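Local coordinates for protein tryptophan halogenase (Shewanella frigidimarina, PDB 2PYX) that probably acts as an FAD-dependent halogenase of the tryptophan halogenase family, with a flavin monooxygenase-type activity, at residues A[84-90]-A[167-173]; A[127-131]-A[476-480]; A[208-212]-A[222-226]. One frame throughout, in Å; residues are numbered along the deposited sequence. Where two conformers were deposited one is given.

Contact 1. Residues A[84-90]-A[167-173]; sequences CDASFKQ and NYGYHLN
S87 with H171 and K89 with G169 form the antiparallel hydrogen-bonded pairs; F88 and Y170 make the non-hydrogen-bonded pair between them. S87 N to H171 O and H171 N to S87 O both measure 2.9 Å, and K89 N reaches G169 O at 2.8 Å with an N-H...O angle of 175°. G169 N returns to K89 O, and N173 N to C84 O extends the pairing.

On one side the interactions are aromatic. F88 turns its edge to the face of Y168, CD1 lying 3.6 Å from Y168 CE2 with the ring planes at 88°, a T-shaped pair. The hydroxyls of Y168 and Y170 both hydrogen-bond E77.

On the other side, the K89 chain crosses the H171 imidazole. The strand backbone sets K89 CB over the ring, 3.8 Å from the H171 centroid, in a CH-pi contact. An anti first torsion (chi1 172°) and extended chain then run K89 CG past H171 NE2 at 3.6 Å and carry NZ to a hydrogen bond with T62 O. T274 OG1 holds H171 NE2, and a water in the ring plane lies within bonding distance of H171 ND1, S87 OG and F88 O. K89 is the predicted active-site lysine.

Around the pair, helix 77-83 packs on A86, F88 and L172, helix 174-187 on C84 and L172, and helix 511-520 on F88; strand 60-61 borders 169-172, and strand 274-279 borders 87-95.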
ATOM      1  N   CYS A  84      10.385  12.261  -8.238  1.00 14.62           N
ATOM      2  CA  CYS A  84       9.067  11.983  -7.671  1.00 14.67           C
ATOM      3  C   CYS A  84       8.872  12.554  -6.270  1.00 15.48           C
ATOM      4  O   CYS A  84       7.922  12.164  -5.569  1.00 15.87           O
ATOM      5  CB  CYS A  84       8.814  10.466  -7.677  1.00 16.24           C
ATOM      6  SG  CYS A  84       8.936   9.804  -9.347  1.00 17.05           S
ATOM      7  N   ASP A  85       9.773  13.445  -5.862  1.00 15.81           N
ATOM      8  CA  ASP A  85       9.735  14.054  -4.533  0.50 14.91           C
ATOM      9  C   ASP A  85       9.601  12.977  -3.462  1.00 16.96           C
ATOM     10  O   ASP A  85       8.766  13.066  -2.580  1.00 17.87           O
ATOM     11  CB  ASP A  85       8.583  15.070  -4.445  0.50 15.99           C
ATOM     12  CG  ASP A  85       8.732  16.051  -3.282  0.50 14.44           C
ATOM     13  OD1 ASP A  85       9.814  16.110  -2.668  0.50 15.42           O
ATOM     14  OD2 ASP A  85       7.759  16.777  -2.999  0.50 17.00           O
ATOM     15  N   ALA A  86      10.441  11.966  -3.545  1.00 16.90           N
ATOM     16  CA  ALA A  86      10.299  10.805  -2.669  1.00 16.86           C
ATOM     17  C   ALA A  86      11.169  10.879  -1.413  1.00 17.81           C
ATOM     18  O   ALA A  86      12.218  11.533  -1.387  1.00 17.34           O
ATOM     19  CB  ALA A  86      10.637   9.551  -3.424  1.00 17.34           C
ATOM     20  N   SER A  87      10.681  10.229  -0.359  1.00 15.65           N
ATOM     21  CA  SER A  87      11.469   9.956   0.837  0.50 14.05           C
ATOM     22  C   SER A  87      11.282   8.476   1.195  1.00 12.03           C
ATOM     23  O   SER A  87      10.433   7.768   0.616  1.00 13.05           O
ATOM     24  CB  SER A  87      11.056  10.862   2.002  0.50 14.77           C
ATOM     25  OG  SER A  87      11.952  10.740   3.097  0.50 14.46           O
ATOM     26  N   PHE A  88      12.078   7.981   2.149  1.00 12.65           N
ATOM     27  CA  PHE A  88      12.040   6.580   2.557  1.00 13.48           C
ATOM     28  C   PHE A  88      11.002   6.371   3.614  1.00 15.76           C
ATOM     29  O   PHE A  88      10.959   7.110   4.585  1.00 19.20           O
ATOM     30  CB  PHE A  88      13.410   6.145   3.093  1.00 14.68           C
ATOM     31  CG  PHE A  88      14.519   6.418   2.132  1.00 15.84           C
ATOM     32  CD1 PHE A  88      14.687   5.633   1.005  1.00 17.44           C
ATOM     33  CD2 PHE A  88      15.353   7.493   2.324  1.00 15.22           C
ATOM     34  CE1 PHE A  88      15.704   5.928   0.107  1.00 16.78           C
ATOM     35  CE2 PHE A  88      16.352   7.792   1.418  1.00 19.44           C
ATOM     36  CZ  PHE A  88      16.521   7.013   0.322  1.00 17.46           C
ATOM     37  N   LYS A  89      10.210   5.310   3.449  1.00 10.32           N
ATOM     38  CA  LYS A  89       9.179   4.932   4.422  1.00  9.66           C
ATOM     39  C   LYS A  89       9.550   3.572   5.017  1.00 10.47           C
ATOM     40  O   LYS A  89       9.728   2.613   4.282  1.00 10.87           O
ATOM     41  CB  LYS A  89       7.829   4.827   3.716  1.00 13.43           C
ATOM     42  CG  LYS A  89       6.711   4.264   4.566  1.00 11.06           C
ATOM     43  CD  LYS A  89       5.444   4.053   3.763  1.00 11.85           C
ATOM     44  CE  LYS A  89       4.421   3.308   4.573  1.00 12.64           C
ATOM     45  NZ  LYS A  89       3.304   2.886   3.676  1.00 13.91           N
ATOM     46  N   GLN A  90       9.634   3.480   6.336  1.00  8.79           N
ATOM     47  CA  GLN A  90      10.014   2.258   7.047  1.00  9.24           C
ATOM     48  C   GLN A  90       8.893   1.562   7.802  1.00 10.94           C
ATOM     49  O   GLN A  90       9.129   0.591   8.529  1.00 11.79           O
ATOM     50  CB  GLN A  90      11.195   2.554   7.984  1.00 11.03           C
ATOM     51  CG  GLN A  90      12.447   2.849   7.198  1.00 10.06           C
ATOM     52  CD  GLN A  90      13.628   3.046   8.104  1.00 13.42           C
ATOM     53  OE1 GLN A  90      14.135   2.092   8.707  1.00 12.31           O
ATOM     54  NE2 GLN A  90      14.052   4.296   8.234  1.00 11.59           N
ATOM     55  N   ASN A 167      14.513  -2.880   5.770  1.00 12.84           N
ATOM     56  CA  ASN A 167      13.603  -2.844   4.606  1.00 12.80           C
ATOM     57  C   ASN A 167      12.797  -1.560   4.581  1.00 11.04           C
ATOM     58  O   ASN A 167      12.404  -1.025   5.630  1.00 12.29           O
ATOM     59  CB  ASN A 167      12.652  -4.051   4.599  1.00 12.78           C
ATOM     60  CG  ASN A 167      12.154  -4.436   3.197  1.00 10.94           C
ATOM     61  OD1 ASN A 167      12.512  -3.803   2.211  1.00 14.26           O
ATOM     62  ND2 ASN A 167      11.369  -5.504   3.116  1.00 16.38           N
ATOM     63  N   TYR A 168      12.534  -1.093   3.374  1.00 10.36           N
ATOM     64  CA  TYR A 168      11.879   0.177   3.172  1.00  9.78           C
ATOM     65  C   TYR A 168      11.059   0.194   1.908  1.00 10.94           C
ATOM     66  O   TYR A 168      11.326  -0.544   0.968  1.00 10.29           O
ATOM     67  CB  TYR A 168      12.884   1.334   3.143  1.00 10.32           C
ATOM     68  CG  TYR A 168      13.802   1.402   1.947  1.00  9.29           C
ATOM     69  CD1 TYR A 168      15.027   0.716   1.937  1.00 11.11           C
ATOM     70  CD2 TYR A 168      13.494   2.172   0.837  1.00 11.48           C
ATOM     71  CE1 TYR A 168      15.869   0.780   0.858  1.00  9.83           C
ATOM     72  CE2 TYR A 168      14.333   2.244  -0.244  1.00 10.32           C
ATOM     73  CZ  TYR A 168      15.521   1.533  -0.251  1.00 11.74           C
ATOM     74  OH  TYR A 168      16.370   1.625  -1.345  1.00 11.10           O
ATOM     75  N   GLY A 169      10.011   1.021   1.954  1.00 11.16           N
ATOM     76  CA  GLY A 169       9.325   1.522   0.763  1.00 10.68           C
ATOM     77  C   GLY A 169       9.499   3.035   0.703  1.00 10.90           C
ATOM     78  O   GLY A 169      10.476   3.589   1.213  1.00 10.42           O
ATOM     79  N   TYR A 170       8.522   3.709   0.114  1.00 10.28           N
ATOM     80  CA  TYR A 170       8.620   5.137  -0.130  1.00 10.25           C
ATOM     81  C   TYR A 170       7.370   5.931   0.258  1.00 10.89           C
ATOM     82  O   TYR A 170       6.264   5.408   0.308  1.00 12.01           O
ATOM     83  CB  TYR A 170       8.906   5.418  -1.608  1.00 10.31           C
ATOM     84  CG  TYR A 170      10.099   4.657  -2.170  1.00 10.70           C
ATOM     85  CD1 TYR A 170      11.392   5.148  -2.023  1.00 13.66           C
ATOM     86  CD2 TYR A 170       9.903   3.477  -2.870  1.00 12.32           C
ATOM     87  CE1 TYR A 170      12.475   4.465  -2.559  1.00 11.37           C
ATOM     88  CE2 TYR A 170      10.966   2.769  -3.388  1.00 10.86           C
ATOM     89  CZ  TYR A 170      12.252   3.277  -3.234  1.00 11.57           C
ATOM     90  OH  TYR A 170      13.312   2.586  -3.780  1.00 13.35           O
ATOM     91  N   HIS A 171       7.594   7.220   0.495  1.00 11.34           N
ATOM     92  CA  HIS A 171       6.568   8.249   0.340  1.00 10.97           C
ATOM     93  C   HIS A 171       6.889   8.968  -0.970  1.00 14.26           C
ATOM     94  O   HIS A 171       8.062   9.269  -1.227  1.00 13.77           O
ATOM     95  CB  HIS A 171       6.635   9.250   1.487  1.00 12.83           C
ATOM     96  CG  HIS A 171       6.352   8.663   2.831  1.00 11.84           C
ATOM     97  ND1 HIS A 171       7.167   8.875   3.925  1.00 15.31           N
ATOM     98  CD2 HIS A 171       5.319   7.904   3.270  1.00 13.63           C
ATOM     99  CE1 HIS A 171       6.655   8.247   4.970  1.00 18.13           C
ATOM    100  NE2 HIS A 171       5.535   7.649   4.600  1.00 11.33           N
ATOM    101  N   LEU A 172       5.866   9.250  -1.774  1.00 13.10           N
ATOM    102  CA  LEU A 172       6.094   9.820  -3.104  1.00 12.15           C
ATOM    103  C   LEU A 172       4.951  10.731  -3.531  1.00 13.35           C
ATOM    104  O   LEU A 172       3.871  10.681  -2.957  1.00 12.91           O
ATOM    105  CB  LEU A 172       6.313   8.695  -4.143  1.00 13.91           C
ATOM    106  CG  LEU A 172       5.201   7.635  -4.315  1.00 15.06           C
ATOM    107  CD1 LEU A 172       4.007   8.087  -5.187  1.00 17.90           C
ATOM    108  CD2 LEU A 172       5.742   6.326  -4.900  1.00 17.11           C
ATOM    109  N   ASN A 173       5.226  11.549  -4.541  1.00 14.35           N
ATOM    110  CA  ASN A 173       4.187  12.327  -5.242  1.00 13.65           C
ATOM    111  C   ASN A 173       3.694  11.460  -6.411  1.00 12.56           C
ATOM    112  O   ASN A 173       4.459  11.180  -7.349  1.00 12.74           O
ATOM    113  CB  ASN A 173       4.823  13.628  -5.738  1.00 13.48           C
ATOM    114  CG  ASN A 173       3.876  14.500  -6.557  1.00 15.47           C
ATOM    115  OD1 ASN A 173       3.126  14.025  -7.417  1.00 17.31           O
ATOM    116  ND2 ASN A 173       3.986  15.826  -6.345  1.00 20.56           N
TER
HETATM  117  O   HOH W   1       5.597  16.924  -4.275  1.00 27.04           O
HETATM  118  O   HOH W   2       9.948   9.635   4.884  0.50 10.50           O

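Contact 2. Residues A[127-131]-A[476-480]; sequences YWLPH and TQLPT
A chi1 of -162° sets L129 CG opposite the backbone N and brings CD2 up against T476. In L478, chi1 of -56° puts CG beside the backbone N; the second torsion extends CD1, and the other branch, CD2, is the one turned to L129. The two leucines come together at an angle, L129 CG lying 3.8 Å from L478 CD2. Because L129 was deposited in two conformers, the distances from its side chain apply to the one described.

The CD2 methyl of L129 makes several of the contacts. It lies 3.7 Å from both T476 CB and T476 CG2, with the threonine side chain running across it at about a right angle, and 3.5 Å from T476 O. P479 adds a further wall, its CD 4.2 Å from L129 CD2. P130 meets the other leucine along its flank: P130 N is 3.9 Å from L478 CD2, and P130 CB is 4.3 Å from L478 CD1.

No hydrogen bond spans the two segments, so the 229 Å² buried between them rests on van der Waals packing. The threonine hydroxyl is served elsewhere: T476 OG1 bonds with Y470 OH and with W443 O. Within the other segment, H131 N bonds to W128 O at 2.7 Å, closing the turn that contains L129 and P130. Y470 also meets the W128 ring, giving both segments a common neighbour.

This is plain hydrophobic packing away from the annotated sites: L129 and P130, in the short 3-10 segment 129-130, press against the irregular, proline-containing connection between helices 462-471 and 484-507, joining distant parts of the chain near the protein's periphery.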
ATOM      1  N   TYR A 127       8.078 -16.113  22.429  1.00 13.20           N
ATOM      2  CA  TYR A 127       9.190 -15.943  23.390  1.00 14.49           C
ATOM      3  C   TYR A 127       9.262 -14.544  23.980  1.00 14.39           C
ATOM      4  O   TYR A 127       9.790 -14.359  25.083  1.00 15.49           O
ATOM      5  CB  TYR A 127      10.523 -16.374  22.719  1.00 14.62           C
ATOM      6  CG  TYR A 127      10.449 -17.834  22.312  1.00 12.11           C
ATOM      7  CD1 TYR A 127      10.791 -18.861  23.204  1.00 16.11           C
ATOM      8  CD2 TYR A 127       9.940 -18.210  21.068  1.00 11.73           C
ATOM      9  CE1 TYR A 127      10.625 -20.212  22.850  1.00 14.75           C
ATOM     10  CE2 TYR A 127       9.794 -19.563  20.709  1.00 15.28           C
ATOM     11  CZ  TYR A 127      10.164 -20.559  21.611  1.00 13.24           C
ATOM     12  OH  TYR A 127       9.970 -21.875  21.209  1.00 16.13           O
ATOM     13  N   TRP A 128       8.758 -13.550  23.240  1.00 12.05           N
ATOM     14  CA  TRP A 128       8.674 -12.199  23.744  1.00 12.51           C
ATOM     15  C   TRP A 128       7.518 -12.032  24.742  1.00 12.23           C
ATOM     16  O   TRP A 128       7.600 -11.264  25.695  1.00 14.35           O
ATOM     17  CB  TRP A 128       8.554 -11.184  22.578  1.00 12.72           C
ATOM     18  CG  TRP A 128       7.989  -9.909  23.052  1.00 12.82           C
ATOM     19  CD1 TRP A 128       8.651  -8.898  23.687  1.00 12.80           C
ATOM     20  CD2 TRP A 128       6.617  -9.534  23.037  1.00 12.17           C
ATOM     21  NE1 TRP A 128       7.786  -7.911  24.012  1.00 14.05           N
ATOM     22  CE2 TRP A 128       6.515  -8.288  23.654  1.00 13.86           C
ATOM     23  CE3 TRP A 128       5.452 -10.160  22.569  1.00 13.04           C
ATOM     24  CZ2 TRP A 128       5.297  -7.634  23.801  1.00 14.98           C
ATOM     25  CZ3 TRP A 128       4.265  -9.501  22.699  1.00 13.82           C
ATOM     26  CH2 TRP A 128       4.182  -8.269  23.306  1.00 12.46           C
ATOM     27  N   LEU A 129       6.430 -12.757  24.509  1.00 13.56           N
ATOM     28  CA  LEU A 129       5.189 -12.523  25.208  0.50 12.34           C
ATOM     29  C   LEU A 129       5.312 -12.404  26.745  1.00 13.73           C
ATOM     30  O   LEU A 129       4.709 -11.498  27.345  1.00 16.58           O
ATOM     31  CB  LEU A 129       4.205 -13.610  24.759  0.50 15.15           C
ATOM     32  CG  LEU A 129       2.728 -13.408  24.988  0.50 12.49           C
ATOM     33  CD1 LEU A 129       2.221 -12.149  24.319  0.50 13.72           C
ATOM     34  CD2 LEU A 129       1.996 -14.652  24.494  0.50 11.00           C
ATOM     35  N   PRO A 130       6.074 -13.313  27.397  1.00 15.91           N
ATOM     36  CA  PRO A 130       6.208 -13.155  28.855  1.00 18.67           C
ATOM     37  C   PRO A 130       6.820 -11.827  29.300  1.00 19.29           C
ATOM     38  O   PRO A 130       6.706 -11.468  30.474  1.00 21.13           O
ATOM     39  CB  PRO A 130       7.129 -14.318  29.265  1.00 19.55           C
ATOM     40  CG  PRO A 130       7.045 -15.299  28.151  1.00 15.44           C
ATOM     41  CD  PRO A 130       6.833 -14.473  26.900  1.00 16.11           C
ATOM     42  N   HIS A 131       7.443 -11.091  28.376  1.00 14.98           N
ATOM     43  CA  HIS A 131       8.212  -9.879  28.708  1.00 16.26           C
ATOM     44  C   HIS A 131       7.516  -8.597  28.283  1.00 16.36           C
ATOM     45  O   HIS A 131       8.109  -7.525  28.298  1.00 15.23           O
ATOM     46  CB  HIS A 131       9.588 -10.013  28.070  1.00 17.15           C
ATOM     47  CG  HIS A 131      10.265 -11.292  28.438  1.00 21.19           C
ATOM     48  ND1 HIS A 131      10.751 -11.521  29.708  1.00 26.90           N
ATOM     49  CD2 HIS A 131      10.447 -12.443  27.747  1.00 21.68           C
ATOM     50  CE1 HIS A 131      11.230 -12.753  29.770  1.00 29.38           C
ATOM     51  NE2 HIS A 131      11.060 -13.332  28.594  1.00 23.70           N
ATOM     52  N   THR A 476      -2.347 -12.340  25.197  1.00 11.16           N
ATOM     53  CA  THR A 476      -2.362 -13.720  24.726  1.00 10.17           C
ATOM     54  C   THR A 476      -1.847 -14.580  25.872  1.00 11.16           C
ATOM     55  O   THR A 476      -0.840 -14.236  26.514  1.00 13.35           O
ATOM     56  CB  THR A 476      -1.486 -13.889  23.494  1.00 10.47           C
ATOM     57  OG1 THR A 476      -2.055 -13.132  22.422  1.00  9.75           O
ATOM     58  CG2 THR A 476      -1.367 -15.300  23.066  1.00 10.55           C
ATOM     59  N   GLN A 477      -2.554 -15.672  26.138  1.00 11.24           N
ATOM     60  CA  GLN A 477      -2.149 -16.650  27.147  1.00 13.72           C
ATOM     61  C   GLN A 477      -0.737 -17.133  26.892  1.00 14.96           C
ATOM     62  O   GLN A 477      -0.377 -17.460  25.747  1.00 12.50           O
ATOM     63  CB  GLN A 477      -3.142 -17.823  27.148  1.00 14.84           C
ATOM     64  CG  GLN A 477      -2.949 -18.895  28.222  1.00 19.48           C
ATOM     65  CD  GLN A 477      -4.165 -19.741  28.374  1.00 21.85           C
ATOM     66  OE1 GLN A 477      -4.451 -20.574  27.533  1.00 23.83           O
ATOM     67  NE2 GLN A 477      -4.915 -19.525  29.452  1.00 34.97           N
ATOM     68  N   LEU A 478       0.090 -17.190  27.933  1.00 14.54           N
ATOM     69  CA  LEU A 478       1.487 -17.617  27.737  1.00 14.46           C
ATOM     70  C   LEU A 478       1.587 -19.094  27.378  1.00 14.59           C
ATOM     71  O   LEU A 478       0.855 -19.920  27.922  1.00 12.47           O
ATOM     72  CB  LEU A 478       2.318 -17.348  28.986  1.00 15.30           C
ATOM     73  CG  LEU A 478       2.362 -15.937  29.535  1.00 17.55           C
ATOM     74  CD1 LEU A 478       3.391 -15.919  30.654  1.00 19.13           C
ATOM     75  CD2 LEU A 478       2.740 -14.949  28.470  1.00 18.49           C
ATOM     76  N   PRO A 479       2.483 -19.425  26.433  1.00 14.62           N
ATOM     77  CA  PRO A 479       2.826 -20.823  26.160  1.00 14.47           C
ATOM     78  C   PRO A 479       3.305 -21.523  27.416  1.00 13.85           C
ATOM     79  O   PRO A 479       3.955 -20.904  28.262  1.00 13.34           O
ATOM     80  CB  PRO A 479       3.993 -20.716  25.184  1.00 15.52           C
ATOM     81  CG  PRO A 479       3.827 -19.411  24.552  1.00 15.39           C
ATOM     82  CD  PRO A 479       3.210 -18.496  25.546  1.00 13.95           C
ATOM     83  N   THR A 480       2.988 -22.803  27.497  1.00 14.76           N
ATOM     84  CA  THR A 480       3.443 -23.655  28.598  1.00 14.05           C
ATOM     85  C   THR A 480       4.468 -24.629  28.027  1.00 16.10           C
ATOM     86  O   THR A 480       4.583 -24.803  26.809  1.00 15.72           O
ATOM     87  CB  THR A 480       2.288 -24.461  29.242  1.00 15.31           C
ATOM     88  OG1 THR A 480       1.808 -25.460  28.340  1.00 18.60           O
ATOM     89  CG2 THR A 480       1.171 -23.551  29.638  1.00 18.67           C
TER

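Contact 3. Residues A[208-212]-A[222-226]; sequences DIEKL and GQLFI
I209 O, 3.4 Å from F225 CE1, is gripped by two donors: ND2 of N346, and a water that donates to I209 O at 2.8 Å. The same water makes a weak bond to G222 O, bridging the segments. One direct bond also spans them, from G222 N to E210 O, long at 3.3 Å but nearly straight at 170°, with the donor tilted out of the carbonyl plane.

The apolar half is built on F225. Its CG is anti to the carbonyl carbon (chi1 -68°), which directs the ring at residues 209-212. There the I209 CG2 methyl sits above the ring centre, 3.6 Å from the F225 centroid and close to the ring normal, a CH-pi contact. L212 comes from another direction, its CG 3.8 Å from F225 CE2, the two side chains running past each other in opposite senses. E210 O lies at the ring edge, 3.8 Å from F225 CZ. With an alanine in place of F225, the I209 methyl and L212 would probably lose their shared partner and a gap would open between the two strands. G222 also suits the spot, since a CB there would crowd F225 CZ.

E210 and K211 both face I202, a classic beta bulge in strand 209-214. The strand segments cross at 64°, their axes 7.8 Å apart at closest, and belong to different sheets: the three-stranded antiparallel one and the six-stranded mixed one. The L212 side chain lies about 4 Å from that of V198, a predicted FAD-binding residue, which puts the junction near the probable flavin site. The chemistry implies a mixed junction: backbone carbonyls are tied by N346 and a water, while the F225 ring, with I209 over one face and L212 alongside, fills the angle between the sheets.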
ATOM      1  N   ASP A 208     -16.960 -10.953 -24.783  1.00 14.28           N
ATOM      2  CA  ASP A 208     -15.654 -10.310 -24.565  1.00 15.21           C
ATOM      3  C   ASP A 208     -15.633  -8.938 -25.204  1.00 15.07           C
ATOM      4  O   ASP A 208     -16.319  -8.687 -26.199  1.00 17.57           O
ATOM      5  CB  ASP A 208     -14.497 -11.106 -25.182  1.00 13.86           C
ATOM      6  CG  ASP A 208     -14.197 -12.391 -24.487  1.00 18.29           C
ATOM      7  OD1 ASP A 208     -14.715 -12.654 -23.360  1.00 15.38           O
ATOM      8  OD2 ASP A 208     -13.421 -13.174 -25.098  1.00 20.58           O
ATOM      9  N   ILE A 209     -14.795  -8.050 -24.675  1.00 13.33           N
ATOM     10  CA  ILE A 209     -14.502  -6.787 -25.357  1.00 13.80           C
ATOM     11  C   ILE A 209     -13.580  -7.091 -26.548  1.00 15.07           C
ATOM     12  O   ILE A 209     -12.633  -7.883 -26.452  1.00 14.46           O
ATOM     13  CB  ILE A 209     -13.826  -5.774 -24.430  1.00 14.73           C
ATOM     14  CG1 ILE A 209     -14.703  -5.514 -23.201  1.00 14.34           C
ATOM     15  CG2 ILE A 209     -13.537  -4.489 -25.173  1.00 16.61           C
ATOM     16  CD1 ILE A 209     -14.020  -4.718 -22.140  1.00 13.57           C
ATOM     17  N   GLU A 210     -13.929  -6.522 -27.696  1.00 16.07           N
ATOM     18  CA  GLU A 210     -13.208  -6.734 -28.954  1.00 16.65           C
ATOM     19  C   GLU A 210     -12.412  -5.499 -29.349  1.00 15.87           C
ATOM     20  O   GLU A 210     -11.280  -5.576 -29.814  1.00 15.59           O
ATOM     21  CB  GLU A 210     -14.237  -7.036 -30.041  1.00 18.09           C
ATOM     22  CG  GLU A 210     -13.694  -7.118 -31.415  1.00 25.72           C
ATOM     23  CD  GLU A 210     -14.800  -7.433 -32.371  1.00 32.08           C
ATOM     24  OE1 GLU A 210     -15.108  -8.633 -32.500  1.00 37.92           O
ATOM     25  OE2 GLU A 210     -15.398  -6.475 -32.916  1.00 37.37           O
ATOM     26  N   LYS A 211     -13.001  -4.339 -29.181  1.00 14.36           N
ATOM     27  CA  LYS A 211     -12.363  -3.127 -29.603  1.00 14.84           C
ATOM     28  C   LYS A 211     -12.999  -1.928 -28.955  1.00 15.58           C
ATOM     29  O   LYS A 211     -14.110  -2.005 -28.415  1.00 15.11           O
ATOM     30  CB  LYS A 211     -12.360  -3.002 -31.140  1.00 14.46           C
ATOM     31  CG  LYS A 211     -13.722  -2.822 -31.744  1.00 18.60           C
ATOM     32  CD  LYS A 211     -13.646  -2.904 -33.258  1.00 20.10           C
ATOM     33  CE  LYS A 211     -15.023  -2.843 -33.905  1.00 23.24           C
ATOM     34  NZ  LYS A 211     -14.897  -3.133 -35.383  1.00 22.88           N
ATOM     35  N   LEU A 212     -12.248  -0.834 -28.948  1.00 15.17           N
ATOM     36  CA  LEU A 212     -12.717   0.435 -28.450  1.00 15.80           C
ATOM     37  C   LEU A 212     -12.787   1.396 -29.609  1.00 18.46           C
ATOM     38  O   LEU A 212     -11.899   1.415 -30.440  1.00 18.33           O
ATOM     39  CB  LEU A 212     -11.786   1.000 -27.391  1.00 17.84           C
ATOM     40  CG  LEU A 212     -11.492   0.056 -26.241  1.00 17.20           C
ATOM     41  CD1 LEU A 212     -10.533   0.754 -25.297  1.00 19.79           C
ATOM     42  CD2 LEU A 212     -12.770  -0.330 -25.506  1.00 16.67           C
ATOM     43  N   GLY A 222      -8.081  -5.038 -29.453  1.00 13.94           N
ATOM     44  CA  GLY A 222      -7.193  -5.766 -28.570  1.00 13.65           C
ATOM     45  C   GLY A 222      -7.814  -7.055 -28.093  1.00 12.59           C
ATOM     46  O   GLY A 222      -8.996  -7.347 -28.375  1.00 12.18           O
ATOM     47  N   GLN A 223      -7.011  -7.809 -27.339  1.00 11.80           N
ATOM     48  CA  GLN A 223      -7.371  -9.131 -26.863  1.00 10.72           C
ATOM     49  C   GLN A 223      -7.571  -9.182 -25.346  1.00 11.22           C
ATOM     50  O   GLN A 223      -8.251 -10.084 -24.839  1.00 10.68           O
ATOM     51  CB  GLN A 223      -6.297 -10.130 -27.241  1.00 10.99           C
ATOM     52  CG  GLN A 223      -6.173 -10.386 -28.750  1.00 11.82           C
ATOM     53  CD  GLN A 223      -4.963 -11.174 -29.027  1.00 10.69           C
ATOM     54  OE1 GLN A 223      -3.843 -10.656 -29.020  1.00 12.90           O
ATOM     55  NE2 GLN A 223      -5.155 -12.461 -29.254  1.00 11.83           N
ATOM     56  N   LEU A 224      -6.944  -8.244 -24.642  1.00 11.26           N
ATOM     57  CA  LEU A 224      -7.010  -8.187 -23.203  1.00  9.56           C
ATOM     58  C   LEU A 224      -7.061  -6.713 -22.871  1.00  9.92           C
ATOM     59  O   LEU A 224      -6.251  -5.928 -23.385  1.00 11.51           O
ATOM     60  CB  LEU A 224      -5.769  -8.818 -22.592  1.00 12.52           C
ATOM     61  CG  LEU A 224      -5.814  -8.951 -21.083  1.00 15.41           C
ATOM     62  CD1 LEU A 224      -6.864  -9.914 -20.581  1.00 12.90           C
ATOM     63  CD2 LEU A 224      -4.439  -9.383 -20.612  1.00 19.15           C
ATOM     64  N   PHE A 225      -8.033  -6.326 -22.050  1.00 10.39           N
ATOM     65  CA  PHE A 225      -8.274  -4.943 -21.697  1.00 10.66           C
ATOM     66  C   PHE A 225      -8.054  -4.737 -20.202  1.00 11.59           C
ATOM     67  O   PHE A 225      -8.605  -5.503 -19.399  1.00 13.12           O
ATOM     68  CB  PHE A 225      -9.693  -4.565 -22.095  1.00 12.33           C
ATOM     69  CG  PHE A 225      -9.871  -4.528 -23.564  1.00 11.78           C
ATOM     70  CD1 PHE A 225     -10.105  -5.685 -24.283  1.00 12.88           C
ATOM     71  CD2 PHE A 225      -9.705  -3.314 -24.255  1.00 11.23           C
ATOM     72  CE1 PHE A 225     -10.203  -5.644 -25.698  1.00 11.90           C
ATOM     73  CE2 PHE A 225      -9.813  -3.305 -25.665  1.00 13.71           C
ATOM     74  CZ  PHE A 225     -10.054  -4.433 -26.353  1.00 13.10           C
ATOM     75  N   ILE A 226      -7.278  -3.717 -19.833  1.00 10.00           N
ATOM     76  CA  ILE A 226      -6.984  -3.479 -18.441  1.00  8.92           C
ATOM     77  C   ILE A 226      -7.753  -2.249 -18.049  1.00 10.20           C
ATOM     78  O   ILE A 226      -7.549  -1.171 -18.638  1.00 10.14           O
ATOM     79  CB  ILE A 226      -5.491  -3.247 -18.190  1.00 10.41           C
ATOM     80  CG1 ILE A 226      -4.604  -4.253 -18.899  1.00 14.40           C
ATOM     81  CG2 ILE A 226      -5.233  -3.189 -16.689  1.00 11.34           C
ATOM     82  CD1 ILE A 226      -4.894  -5.655 -18.619  1.00 16.10           C
TER
HETATM   83  O   HOH W   3     -11.138  -9.804 -27.757  1.00 23.96           O

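How the contacts relate
The three contacts share no touching atoms. Contact 1 lies near the middle of the chain, about 12 Å from its centre, and measured between contact centres, contacts 2 and 3 are each about 35 Å from it; those two lie about 55 Å apart, centre to centre, on opposite sides of the chain's centre. Contact 1 belongs to the nine-stranded mixed sheet, contact 3 joins the three-stranded sheet to the six-stranded one, and contact 2 is loop and helix-end packing. Along the sequence contacts 1 and 2 alternate, contact 3 follows contact 1, and 208-226 falls between 131 and 476. The predicted active-site lysine thus sits near the chain's centre, with the two junctions far out from it.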